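Putative sulfatase yidJ (Bacteroides fragilis, PDB 2QZU) probably hydrolyses sulfate esters as a metal-dependent arylsulfatase of the sulfatase family, whose fold is related to that of alkaline phosphatase. Local coordinates at residues Phe329-Met334 with Phe438-Asp443; Arg39-Ala42 with Gly47-Pro50; Gly173-His178 with Phe193-Gln198. All blocks are in the same frame, centred on the assembly; numbering follows the deposited sequence.

Contact 1 of 3, residues Phe329-Met334 with Phe438-Asp443; sequences FYEESM and FDRTND
Phe438 sets the CE1-CZ end of its ring against both Phe329 and Tyr330, at the seam where the central mixed sheet domain of the sulfatase fold meets the small antiparallel sheet of four strands near the C-terminus. Phe438 lies at the end of strand 431-439, an outermost strand of that small sheet, while Tyr330 is the N-cap residue of helix 331-334. The Phe329 ring, with chi1 at 45° between backbone N and carbonyl carbon, lays CE2 over the middle of the Tyr330 ring and sets the same atom 3.7 Å from CE1 of Phe438, in the plane of that ring. Tyr330 and Phe438 meet obliquely, their planes at 39° and Tyr330 CE1 3.8 Å from Phe438 CZ; His321 stacks on the Tyr330 ring.

Beside this apolar cluster runs a looser charged contact. Glu331 bends at chi2 and brings OE1 over one face of the Arg440 guanidinium, the two planes only 17° apart. Firmer partners lie beyond: Arg417 for the acid, the carbonyl of Thr418 for the arginine. Arg440 CD packs 3.5 Å from Glu331 CD. The salt bridge from Glu331 OE2 to Arg440 NE is long, 3.8 Å; OE2 lies well out of the guanidinium plane and no N-H points at it.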
ATOM      1  N   PHE A 329      13.974 -22.276  -0.437  1.00  6.59           N
ATOM      2  CA  PHE A 329      13.924 -23.546  -1.149  1.00  7.45           C
ATOM      3  C   PHE A 329      12.580 -24.248  -1.313  1.00  5.81           C
ATOM      4  O   PHE A 329      12.486 -25.218  -2.066  1.00  8.51           O
ATOM      5  CB  PHE A 329      14.920 -24.514  -0.512  1.00  8.94           C
ATOM      6  CG  PHE A 329      14.866 -24.526   0.982  1.00  8.89           C
ATOM      7  CD1 PHE A 329      15.882 -23.938   1.730  1.00 10.73           C
ATOM      8  CD2 PHE A 329      13.773 -25.078   1.644  1.00 10.66           C
ATOM      9  CE1 PHE A 329      15.810 -23.902   3.123  1.00 19.32           C
ATOM     10  CE2 PHE A 329      13.690 -25.047   3.034  1.00  8.59           C
ATOM     11  CZ  PHE A 329      14.710 -24.456   3.774  1.00 12.81           C
ATOM     12  N   TYR A 330      11.547 -23.779  -0.624  1.00  8.81           N
ATOM     13  CA  TYR A 330      10.232 -24.405  -0.736  1.00  4.68           C
ATOM     14  C   TYR A 330       9.698 -24.388  -2.170  1.00  3.70           C
ATOM     15  O   TYR A 330       9.942 -23.444  -2.928  1.00  7.71           O
ATOM     16  CB  TYR A 330       9.237 -23.713   0.202  1.00  5.39           C
ATOM     17  CG  TYR A 330       9.502 -23.986   1.667  1.00  5.71           C
ATOM     18  CD1 TYR A 330       9.475 -25.293   2.165  1.00  8.08           C
ATOM     19  CD2 TYR A 330       9.770 -22.947   2.555  1.00 11.65           C
ATOM     20  CE1 TYR A 330       9.711 -25.558   3.515  1.00 15.35           C
ATOM     21  CE2 TYR A 330      10.005 -23.198   3.910  1.00  6.87           C
ATOM     22  CZ  TYR A 330       9.974 -24.508   4.380  1.00 12.02           C
ATOM     23  OH  TYR A 330      10.215 -24.768   5.713  1.00 12.85           O
ATOM     24  N   GLU A 331       8.967 -25.441  -2.530  1.00  5.33           N
ATOM     25  CA  GLU A 331       8.392 -25.572  -3.865  1.00  4.40           C
ATOM     26  C   GLU A 331       7.605 -24.355  -4.366  1.00  7.28           C
ATOM     27  O   GLU A 331       7.750 -23.968  -5.521  1.00  9.87           O
ATOM     28  CB  GLU A 331       7.479 -26.799  -3.930  1.00 10.52           C
ATOM     29  CG  GLU A 331       8.197 -28.135  -3.923  1.00 12.95           C
ATOM     30  CD  GLU A 331       9.080 -28.319  -5.136  1.00 14.64           C
ATOM     31  OE1 GLU A 331      10.303 -28.104  -5.017  1.00 10.73           O
ATOM     32  OE2 GLU A 331       8.545 -28.670  -6.209  1.00 14.18           O
ATOM     33  N   GLU A 332       6.769 -23.760  -3.514  1.00  6.37           N
ATOM     34  CA  GLU A 332       5.965 -22.614  -3.947  1.00  8.30           C
ATOM     35  C   GLU A 332       6.833 -21.423  -4.352  1.00  8.29           C
ATOM     36  O   GLU A 332       6.387 -20.529  -5.071  1.00  9.21           O
ATOM     37  CB  GLU A 332       4.978 -22.184  -2.853  1.00 11.28           C
ATOM     38  CG  GLU A 332       5.635 -21.633  -1.600  1.00 14.53           C
ATOM     39  CD  GLU A 332       5.921 -22.700  -0.559  1.00 26.87           C
ATOM     40  OE1 GLU A 332       6.015 -23.892  -0.921  1.00 25.20           O
ATOM     41  OE2 GLU A 332       6.064 -22.341   0.628  1.00 13.78           O
ATOM     42  N   SER A 333       8.076 -21.429  -3.883  1.00  4.41           N
ATOM     43  CA  SER A 333       9.041 -20.381  -4.184  1.00  5.99           C
ATOM     44  C   SER A 333       9.882 -20.719  -5.424  1.00  5.96           C
ATOM     45  O   SER A 333      10.086 -19.874  -6.303  1.00  7.99           O
ATOM     46  CB  SER A 333       9.955 -20.172  -2.968  1.00  8.00           C
ATOM     47  OG  SER A 333      11.046 -19.321  -3.269  1.00 13.55           O
HETATM   48  N   MSE A 334      10.360 -21.957  -5.495  1.00  6.04           N
HETATM   49  CA  MSE A 334      11.194 -22.402  -6.612  1.00  5.35           C
HETATM   50  C   MSE A 334      10.457 -22.718  -7.919  1.00  6.68           C
HETATM   51  O   MSE A 334      10.973 -22.439  -8.999  1.00  7.93           O
HETATM   52  CB  MSE A 334      12.008 -23.643  -6.209  1.00  8.35           C
HETATM   53  CG  MSE A 334      13.043 -23.417  -5.107  1.00  7.99           C
HETATM   54 SE   MSE A 334      14.173 -24.999  -4.846  1.00 22.60          SE
HETATM   55  CE  MSE A 334      15.248 -24.825  -6.446  1.00 12.76           C
ATOM     56  N   PHE A 438      13.928 -32.819   2.479  1.00  8.60           N
ATOM     57  CA  PHE A 438      12.506 -33.099   2.325  1.00  7.24           C
ATOM     58  C   PHE A 438      12.302 -34.176   1.268  1.00 10.61           C
ATOM     59  O   PHE A 438      12.928 -34.141   0.206  1.00  8.99           O
ATOM     60  CB  PHE A 438      11.734 -31.852   1.871  1.00 11.55           C
ATOM     61  CG  PHE A 438      11.707 -30.742   2.876  1.00 11.27           C
ATOM     62  CD1 PHE A 438      12.313 -29.520   2.590  1.00 11.37           C
ATOM     63  CD2 PHE A 438      11.049 -30.899   4.091  1.00 13.32           C
ATOM     64  CE1 PHE A 438      12.260 -28.465   3.507  1.00  5.85           C
ATOM     65  CE2 PHE A 438      10.992 -29.858   5.012  1.00  7.63           C
ATOM     66  CZ  PHE A 438      11.598 -28.638   4.720  1.00  5.88           C
ATOM     67  N   ASP A 439      11.430 -35.131   1.573  1.00  9.48           N
ATOM     68  CA  ASP A 439      11.085 -36.202   0.645  1.00  8.86           C
ATOM     69  C   ASP A 439       9.757 -35.720   0.070  1.00  9.14           C
ATOM     70  O   ASP A 439       8.716 -35.863   0.706  1.00 11.57           O
ATOM     71  CB  ASP A 439      10.872 -37.517   1.401  1.00 10.05           C
ATOM     72  CG  ASP A 439      10.472 -38.662   0.484  1.00 13.26           C
ATOM     73  OD1 ASP A 439       9.859 -38.402  -0.574  1.00 13.24           O
ATOM     74  OD2 ASP A 439      10.757 -39.826   0.829  1.00 19.85           O
ATOM     75  N   ARG A 440       9.792 -35.144  -1.127  1.00  9.76           N
ATOM     76  CA  ARG A 440       8.579 -34.606  -1.736  1.00 10.06           C
ATOM     77  C   ARG A 440       7.536 -35.634  -2.171  1.00 10.93           C
ATOM     78  O   ARG A 440       6.390 -35.280  -2.446  1.00 10.93           O
ATOM     79  CB  ARG A 440       8.945 -33.698  -2.911  1.00 11.81           C
ATOM     80  CG  ARG A 440       9.870 -32.547  -2.525  1.00  6.44           C
ATOM     81  CD  ARG A 440       9.786 -31.410  -3.542  1.00 10.01           C
ATOM     82  NE  ARG A 440      10.017 -31.877  -4.905  1.00 11.04           N
ATOM     83  CZ  ARG A 440      11.204 -32.227  -5.394  1.00  9.43           C
ATOM     84  NH1 ARG A 440      12.293 -32.162  -4.635  1.00  9.80           N
ATOM     85  NH2 ARG A 440      11.298 -32.658  -6.642  1.00  9.60           N
ATOM     86  N   THR A 441       7.925 -36.903  -2.231  1.00 12.43           N
ATOM     87  CA  THR A 441       6.992 -37.955  -2.614  1.00 15.77           C
ATOM     88  C   THR A 441       6.032 -38.235  -1.458  1.00 14.47           C
ATOM     89  O   THR A 441       4.813 -38.216  -1.634  1.00 18.61           O
ATOM     90  CB  THR A 441       7.734 -39.258  -2.976  1.00 15.33           C
ATOM     91  OG1 THR A 441       8.562 -39.029  -4.123  1.00 13.21           O
ATOM     92  CG2 THR A 441       6.738 -40.374  -3.287  1.00 16.06           C
ATOM     93  N   ASN A 442       6.588 -38.487  -0.276  1.00 15.87           N
ATOM     94  CA  ASN A 442       5.782 -38.773   0.913  1.00 17.85           C
ATOM     95  C   ASN A 442       5.370 -37.503   1.653  1.00 16.23           C
ATOM     96  O   ASN A 442       4.426 -37.512   2.443  1.00 17.82           O
ATOM     97  CB  ASN A 442       6.566 -39.669   1.882  1.00 22.44           C
ATOM     98  CG  ASN A 442       6.596 -41.123   1.448  1.00 33.80           C
ATOM     99  OD1 ASN A 442       5.557 -41.777   1.357  1.00 32.14           O
ATOM    100  ND2 ASN A 442       7.791 -41.637   1.184  1.00 25.56           N
ATOM    101  N   ASP A 443       6.084 -36.417   1.387  1.00 14.83           N
ATOM    102  CA  ASP A 443       5.840 -35.136   2.044  1.00 13.21           C
ATOM    103  C   ASP A 443       5.895 -34.034   0.983  1.00 14.34           C
ATOM    104  O   ASP A 443       6.809 -33.211   0.975  1.00 12.55           O
ATOM    105  CB  ASP A 443       6.926 -34.949   3.117  1.00  9.23           C
ATOM    106  CG  ASP A 443       6.859 -33.605   3.820  1.00 12.15           C
ATOM    107  OD1 ASP A 443       5.748 -33.113   4.099  1.00 12.78           O
ATOM    108  OD2 ASP A 443       7.941 -33.052   4.118  1.00 15.25           O
TER

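Contact 2 of 3, residues Arg39-Ala42 with Gly47-Pro50; sequences RGDA and GKEP
Arg39 and Glu49 meet end-on, their side chains crossing at about a right angle, in the loop between strand 29-35 and helix 54-61. The arginine bends at chi3 and presents NH1 and NH2 together; the glutamate reaches across with its chain extended beyond CG (chi2 -179°). Each oxygen uses its syn lone pair. NH2 to OE2 is the straighter bond, at 168° and with OE2 close to the guanidinium plane, whereas Arg39 NH1 reaches Glu49 OE1 at 2.8 Å through a more bent bond, tilted from that plane. The carboxylate is turned 37° against the guanidinium: the pairing is bidentate, one nitrogen to each oxygen, but the two groups are not coplanar. Tyr280 of helix 267-299 gives OE2 a second hydrogen bond.

Asp41 comes from the type I turn Arg39-Ala42. Lys48, extended beyond CG, slants across its carboxylate: CD lies 3.7 Å from Asp41 CG, and NZ ends in a salt bridge 3.6 Å from Asp41 OD1. One water joins the same pair, donating to OD1 and accepting from NZ; Arg335 is the stronger partner of this acid. A second water links the backbones, donating to Asp41 O at 2.7 Å and accepting from Glu49 N at 2.8 Å.

The two ion pairs differ in kind. Arg39 is buried and its bidentate bridge fixes the rotation of the Glu49 carboxylate, while exposed Lys48 pairs at longer range with water taking part. Asp41 OD2 and Glu49 OE1 lie 5.1 Å apart, and the basic partners around them probably offset the repulsion between the two acids.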
ATOM      1  N   ARG A  39       3.841 -18.193  -9.864  1.00  4.18           N
ATOM      2  CA  ARG A  39       3.995 -19.581  -9.412  1.00  7.61           C
ATOM      3  C   ARG A  39       3.707 -20.599 -10.509  1.00  7.90           C
ATOM      4  O   ARG A  39       2.744 -20.460 -11.262  1.00  6.48           O
ATOM      5  CB  ARG A  39       3.076 -19.875  -8.223  1.00  9.30           C
ATOM      6  CG  ARG A  39       3.521 -19.234  -6.925  1.00  6.93           C
ATOM      7  CD  ARG A  39       2.758 -19.787  -5.723  1.00 10.14           C
ATOM      8  NE  ARG A  39       1.337 -19.439  -5.722  1.00  4.93           N
ATOM      9  CZ  ARG A  39       0.371 -20.198  -6.238  1.00  9.88           C
ATOM     10  NH1 ARG A  39       0.658 -21.358  -6.811  1.00  9.61           N
ATOM     11  NH2 ARG A  39      -0.891 -19.798  -6.163  1.00  7.87           N
ATOM     12  N   GLY A  40       4.535 -21.636 -10.570  1.00  8.46           N
ATOM     13  CA  GLY A  40       4.370 -22.666 -11.580  1.00 10.71           C
ATOM     14  C   GLY A  40       3.023 -23.372 -11.608  1.00 10.47           C
ATOM     15  O   GLY A  40       2.505 -23.666 -12.686  1.00  9.90           O
ATOM     16  N   ASP A  41       2.442 -23.653 -10.446  1.00 10.00           N
ATOM     17  CA  ASP A  41       1.155 -24.345 -10.425  1.00  7.28           C
ATOM     18  C   ASP A  41      -0.048 -23.446 -10.678  1.00  8.06           C
ATOM     19  O   ASP A  41      -1.175 -23.929 -10.751  1.00  8.23           O
ATOM     20  CB  ASP A  41       0.956 -25.095  -9.100  1.00 11.44           C
ATOM     21  CG  ASP A  41       1.896 -26.281  -8.954  1.00 16.75           C
ATOM     22  OD1 ASP A  41       2.330 -26.822  -9.993  1.00 12.72           O
ATOM     23  OD2 ASP A  41       2.187 -26.678  -7.807  1.00 24.06           O
ATOM     24  N   ALA A  42       0.188 -22.145 -10.824  1.00  6.45           N
ATOM     25  CA  ALA A  42      -0.905 -21.211 -11.066  1.00  8.74           C
ATOM     26  C   ALA A  42      -1.223 -21.090 -12.554  1.00 12.62           C
ATOM     27  O   ALA A  42      -1.326 -19.991 -13.092  1.00 11.74           O
ATOM     28  CB  ALA A  42      -0.567 -19.839 -10.486  1.00 13.06           C
ATOM     29  N   GLY A  47      -4.438 -27.965 -13.734  1.00 12.30           N
ATOM     30  CA  GLY A  47      -5.524 -28.496 -12.925  1.00 16.10           C
ATOM     31  C   GLY A  47      -5.382 -28.591 -11.417  1.00 15.53           C
ATOM     32  O   GLY A  47      -6.099 -29.368 -10.784  1.00 19.88           O
ATOM     33  N   LYS A  48      -4.478 -27.812 -10.835  1.00 14.70           N
ATOM     34  CA  LYS A  48      -4.282 -27.832  -9.389  1.00 13.90           C
ATOM     35  C   LYS A  48      -4.967 -26.657  -8.694  1.00 17.87           C
ATOM     36  O   LYS A  48      -5.349 -26.760  -7.529  1.00 16.60           O
ATOM     37  CB  LYS A  48      -2.790 -27.815  -9.049  1.00 16.35           C
ATOM     38  CG  LYS A  48      -2.035 -29.063  -9.481  1.00 13.85           C
ATOM     39  CD  LYS A  48      -0.576 -29.000  -9.060  1.00 29.84           C
ATOM     40  CE  LYS A  48       0.177 -30.254  -9.482  1.00 37.85           C
ATOM     41  NZ  LYS A  48       1.608 -30.213  -9.063  1.00 45.51           N
ATOM     42  N   GLU A  49      -5.120 -25.543  -9.409  1.00 14.67           N
ATOM     43  CA  GLU A  49      -5.748 -24.352  -8.846  1.00 12.65           C
ATOM     44  C   GLU A  49      -6.784 -23.787  -9.810  1.00 14.68           C
ATOM     45  O   GLU A  49      -6.631 -23.893 -11.029  1.00 14.83           O
ATOM     46  CB  GLU A  49      -4.681 -23.295  -8.534  1.00 12.56           C
ATOM     47  CG  GLU A  49      -3.567 -23.829  -7.644  1.00 10.88           C
ATOM     48  CD  GLU A  49      -2.505 -22.795  -7.312  1.00  7.86           C
ATOM     49  OE1 GLU A  49      -1.435 -23.200  -6.813  1.00 13.01           O
ATOM     50  OE2 GLU A  49      -2.736 -21.587  -7.533  1.00 11.72           O
ATOM     51  N   PRO A  50      -7.853 -23.175  -9.277  1.00 12.38           N
ATOM     52  CA  PRO A  50      -8.913 -22.604 -10.112  1.00 14.06           C
ATOM     53  C   PRO A  50      -8.607 -21.230 -10.703  1.00 11.86           C
ATOM     54  O   PRO A  50      -9.465 -20.343 -10.714  1.00 16.79           O
ATOM     55  CB  PRO A  50     -10.104 -22.573  -9.165  1.00 14.87           C
ATOM     56  CG  PRO A  50      -9.457 -22.190  -7.878  1.00 12.57           C
ATOM     57  CD  PRO A  50      -8.195 -23.049  -7.846  1.00 15.49           C
TER
HETATM   58  O   HOH W   1      -3.340 -25.233 -11.596  1.00  9.54           O
HETATM   59  O   HOH W   2       2.864 -29.272 -11.605  1.00 27.68           O

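Contact 3 of 3, residues Gly173-His178 with Phe193-Gln198; sequences GTYDYH and FYYVNQ
From Tyr175 to His178 and from Tyr195 to Gln198 the two segments run in nearly the same direction, 29° apart, yet too widely spaced to pair as strands: the closest CA atoms, those of His178 and Gln198, are 8.2 Å apart. Each segment contains an inverse gamma turn, centred on Tyr177 in one and Asn197 in the other.

The contact is made mainly by two tyrosines crossing at about a right angle. With chi1 of Tyr175 at 177° its ring swings clear of the backbone N, and its OH reaches the edge of the Tyr195 ring, near the ring plane. OH is 3.3 Å from Tyr195 CE1, and behind it Tyr175 CZ lies 3.9 Å from the same carbon. The hydroxyl is hydrogen-bonded to the carbonyl of Lys180, whose side chain makes a cation-pi contact with the Tyr195 ring, while Tyr146 meets the Tyr175 ring edge-to-face.

Both tyrosines also touch Met182 of strand 182-183, which pairs antiparallel with 194-195. This is aromatic packing of a beta hairpin against the loop that follows strand 168-172, an edge strand of the central mixed sheet in this sulfatase fold.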
ATOM      1  N   GLY A 173      14.149  -0.193 -14.134  1.00  4.18           N
ATOM      2  CA  GLY A 173      14.873  -1.055 -13.210  1.00  4.19           C
ATOM      3  C   GLY A 173      13.849  -1.909 -12.489  1.00  7.87           C
ATOM      4  O   GLY A 173      13.713  -3.099 -12.761  1.00  5.19           O
ATOM      5  N   THR A 174      13.145  -1.298 -11.541  1.00  5.18           N
ATOM      6  CA  THR A 174      12.062  -1.966 -10.830  1.00  5.78           C
ATOM      7  C   THR A 174      11.134  -0.863 -10.337  1.00  3.30           C
ATOM      8  O   THR A 174      11.580   0.248 -10.045  1.00  7.19           O
ATOM      9  CB  THR A 174      12.556  -2.883  -9.675  1.00 11.39           C
ATOM     10  OG1 THR A 174      11.481  -3.752  -9.280  1.00 11.60           O
ATOM     11  CG2 THR A 174      13.029  -2.075  -8.480  1.00 10.13           C
ATOM     12  N   TYR A 175       9.840  -1.161 -10.284  1.00  7.80           N
ATOM     13  CA  TYR A 175       8.812  -0.189  -9.897  1.00  7.39           C
ATOM     14  C   TYR A 175       7.537  -1.019  -9.824  1.00 11.83           C
ATOM     15  O   TYR A 175       7.196  -1.708 -10.792  1.00  8.48           O
ATOM     16  CB  TYR A 175       8.701   0.864 -10.999  1.00  7.93           C
ATOM     17  CG  TYR A 175       7.635   1.914 -10.806  1.00  7.16           C
ATOM     18  CD1 TYR A 175       7.924   3.133 -10.187  1.00 12.95           C
ATOM     19  CD2 TYR A 175       6.348   1.715 -11.300  1.00  9.53           C
ATOM     20  CE1 TYR A 175       6.949   4.130 -10.077  1.00 10.67           C
ATOM     21  CE2 TYR A 175       5.377   2.694 -11.192  1.00  7.00           C
ATOM     22  CZ  TYR A 175       5.680   3.897 -10.588  1.00 12.81           C
ATOM     23  OH  TYR A 175       4.715   4.875 -10.531  1.00 16.82           O
ATOM     24  N   ASP A 176       6.809  -0.921  -8.712  1.00  4.85           N
ATOM     25  CA  ASP A 176       5.642  -1.773  -8.524  1.00  6.57           C
ATOM     26  C   ASP A 176       4.236  -1.198  -8.466  1.00  4.69           C
ATOM     27  O   ASP A 176       3.305  -1.910  -8.090  1.00  5.46           O
ATOM     28  CB  ASP A 176       5.876  -2.654  -7.292  1.00  7.42           C
ATOM     29  CG  ASP A 176       7.249  -3.311  -7.301  1.00 13.91           C
ATOM     30  OD1 ASP A 176       7.726  -3.663  -8.397  1.00 12.26           O
ATOM     31  OD2 ASP A 176       7.853  -3.484  -6.220  1.00  9.76           O
ATOM     32  N   TYR A 177       4.070   0.073  -8.826  1.00  6.77           N
ATOM     33  CA  TYR A 177       2.734   0.661  -8.842  1.00  8.37           C
ATOM     34  C   TYR A 177       2.241   0.410 -10.273  1.00  6.32           C
ATOM     35  O   TYR A 177       2.360   1.267 -11.147  1.00  7.36           O
ATOM     36  CB  TYR A 177       2.798   2.162  -8.545  1.00  4.80           C
ATOM     37  CG  TYR A 177       1.432   2.792  -8.435  1.00  4.54           C
ATOM     38  CD1 TYR A 177       0.624   2.559  -7.319  1.00  8.17           C
ATOM     39  CD2 TYR A 177       0.920   3.567  -9.473  1.00  9.68           C
ATOM     40  CE1 TYR A 177      -0.666   3.080  -7.246  1.00  9.76           C
ATOM     41  CE2 TYR A 177      -0.365   4.094  -9.411  1.00 11.32           C
ATOM     42  CZ  TYR A 177      -1.154   3.843  -8.297  1.00 13.52           C
ATOM     43  OH  TYR A 177      -2.434   4.344  -8.251  1.00 15.53           O
ATOM     44  N   HIS A 178       1.697  -0.786 -10.490  1.00  5.42           N
ATOM     45  CA  HIS A 178       1.232  -1.237 -11.806  1.00  3.43           C
ATOM     46  C   HIS A 178       0.234  -0.364 -12.559  1.00  4.29           C
ATOM     47  O   HIS A 178       0.191  -0.400 -13.793  1.00  6.02           O
ATOM     48  CB  HIS A 178       0.638  -2.639 -11.683  1.00  5.21           C
ATOM     49  CG  HIS A 178       1.528  -3.611 -10.978  1.00  5.90           C
ATOM     50  ND1 HIS A 178       1.053  -4.513 -10.048  1.00  9.84           N
ATOM     51  CD2 HIS A 178       2.859  -3.836 -11.075  1.00  2.07           C
ATOM     52  CE1 HIS A 178       2.054  -5.250  -9.603  1.00  6.26           C
ATOM     53  NE2 HIS A 178       3.162  -4.862 -10.210  1.00 13.28           N
ATOM     54  N   PHE A 193      12.493   9.736 -17.785  1.00  8.61           N
ATOM     55  CA  PHE A 193      11.588   8.604 -17.894  1.00  8.75           C
ATOM     56  C   PHE A 193      10.186   9.206 -17.951  1.00 10.89           C
ATOM     57  O   PHE A 193      10.004  10.383 -17.641  1.00 13.61           O
ATOM     58  CB  PHE A 193      11.710   7.678 -16.675  1.00  7.05           C
ATOM     59  CG  PHE A 193      11.670   8.396 -15.351  1.00  8.21           C
ATOM     60  CD1 PHE A 193      12.832   8.926 -14.798  1.00 13.15           C
ATOM     61  CD2 PHE A 193      10.470   8.551 -14.668  1.00 19.90           C
ATOM     62  CE1 PHE A 193      12.800   9.602 -13.580  1.00 15.62           C
ATOM     63  CE2 PHE A 193      10.425   9.227 -13.449  1.00 11.97           C
ATOM     64  CZ  PHE A 193      11.594   9.751 -12.904  1.00 17.36           C
ATOM     65  N   TYR A 194       9.202   8.410 -18.353  1.00  7.83           N
ATOM     66  CA  TYR A 194       7.827   8.892 -18.438  1.00  9.32           C
ATOM     67  C   TYR A 194       6.865   7.910 -17.794  1.00  8.86           C
ATOM     68  O   TYR A 194       7.160   6.722 -17.678  1.00  8.52           O
ATOM     69  CB  TYR A 194       7.414   9.102 -19.898  1.00  9.60           C
ATOM     70  CG  TYR A 194       7.494   7.850 -20.744  1.00 10.83           C
ATOM     71  CD1 TYR A 194       8.683   7.488 -21.368  1.00  8.90           C
ATOM     72  CD2 TYR A 194       6.380   7.024 -20.916  1.00  7.12           C
ATOM     73  CE1 TYR A 194       8.770   6.337 -22.142  1.00  8.40           C
ATOM     74  CE2 TYR A 194       6.457   5.863 -21.691  1.00  8.52           C
ATOM     75  CZ  TYR A 194       7.657   5.531 -22.300  1.00  8.67           C
ATOM     76  OH  TYR A 194       7.755   4.398 -23.075  1.00 11.60           O
ATOM     77  N   TYR A 195       5.714   8.420 -17.372  1.00  8.07           N
ATOM     78  CA  TYR A 195       4.688   7.594 -16.755  1.00  8.78           C
ATOM     79  C   TYR A 195       3.585   7.331 -17.776  1.00 11.90           C
ATOM     80  O   TYR A 195       3.358   8.141 -18.679  1.00 12.02           O
ATOM     81  CB  TYR A 195       4.089   8.308 -15.542  1.00  6.23           C
ATOM     82  CG  TYR A 195       4.995   8.371 -14.337  1.00 10.68           C
ATOM     83  CD1 TYR A 195       5.160   7.264 -13.503  1.00  8.74           C
ATOM     84  CD2 TYR A 195       5.692   9.543 -14.029  1.00 12.28           C
ATOM     85  CE1 TYR A 195       5.996   7.321 -12.393  1.00 10.49           C
ATOM     86  CE2 TYR A 195       6.531   9.609 -12.920  1.00 10.37           C
ATOM     87  CZ  TYR A 195       6.678   8.497 -12.109  1.00  7.92           C
ATOM     88  OH  TYR A 195       7.510   8.564 -11.019  1.00  8.80           O
ATOM     89  N   VAL A 196       2.912   6.197 -17.627  1.00  8.45           N
ATOM     90  CA  VAL A 196       1.814   5.812 -18.504  1.00 12.13           C
ATOM     91  C   VAL A 196       0.572   5.542 -17.647  1.00  7.54           C
ATOM     92  O   VAL A 196       0.653   4.864 -16.627  1.00  6.37           O
ATOM     93  CB  VAL A 196       2.159   4.527 -19.295  1.00 13.03           C
ATOM     94  CG1 VAL A 196       0.994   4.136 -20.182  1.00 12.90           C
ATOM     95  CG2 VAL A 196       3.416   4.749 -20.129  1.00 13.74           C
ATOM     96  N   ASN A 197      -0.574   6.079 -18.062  1.00  9.76           N
ATOM     97  CA  ASN A 197      -1.820   5.881 -17.325  1.00 10.66           C
ATOM     98  C   ASN A 197      -2.546   4.663 -17.883  1.00 13.59           C
ATOM     99  O   ASN A 197      -3.633   4.767 -18.447  1.00 11.37           O
ATOM    100  CB  ASN A 197      -2.702   7.129 -17.437  1.00 15.69           C
ATOM    101  CG  ASN A 197      -2.158   8.308 -16.639  1.00 22.45           C
ATOM    102  OD1 ASN A 197      -2.557   9.452 -16.850  1.00 42.08           O
ATOM    103  ND2 ASN A 197      -1.251   8.028 -15.706  1.00 26.89           N
ATOM    104  N   GLN A 198      -1.920   3.504 -17.717  1.00 10.23           N
ATOM    105  CA  GLN A 198      -2.457   2.240 -18.198  1.00 11.00           C
ATOM    106  C   GLN A 198      -1.780   1.131 -17.402  1.00  6.77           C
ATOM    107  O   GLN A 198      -0.651   1.303 -16.943  1.00  5.59           O
ATOM    108  CB  GLN A 198      -2.153   2.091 -19.694  1.00 11.69           C
ATOM    109  CG  GLN A 198      -2.551   0.762 -20.306  1.00 19.07           C
ATOM    110  CD  GLN A 198      -2.544   0.799 -21.826  1.00 20.57           C
ATOM    111  OE1 GLN A 198      -1.629   1.346 -22.443  1.00 19.09           O
ATOM    112  NE2 GLN A 198      -3.569   0.216 -22.438  1.00 35.31           N
TER

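How the contacts relate
Contacts 1 and 2 are neighbours, with centres 15 Å apart, and they touch where Glu332 O of 329-334 packs 3.7 Å from Arg39 CG. Arg335, directly after the helix of contact 1, binds Asp41 of contact 2, so one piece of chain ties the two together. Contact 3 stands apart: its centre is 35 Å from that of contact 1, on the opposite side of the chain's centre, and 28 Å from that of contact 2. It touches the second subunit: Tyr177 OH is hydrogen-bonded to Gly370 O of that subunit. Ser76, predicted to become 3-oxoalanine but unmodified here, begins helix 76-85; Met334 is hydrogen-bonded through its backbone to Ser71, five residues before Ser76.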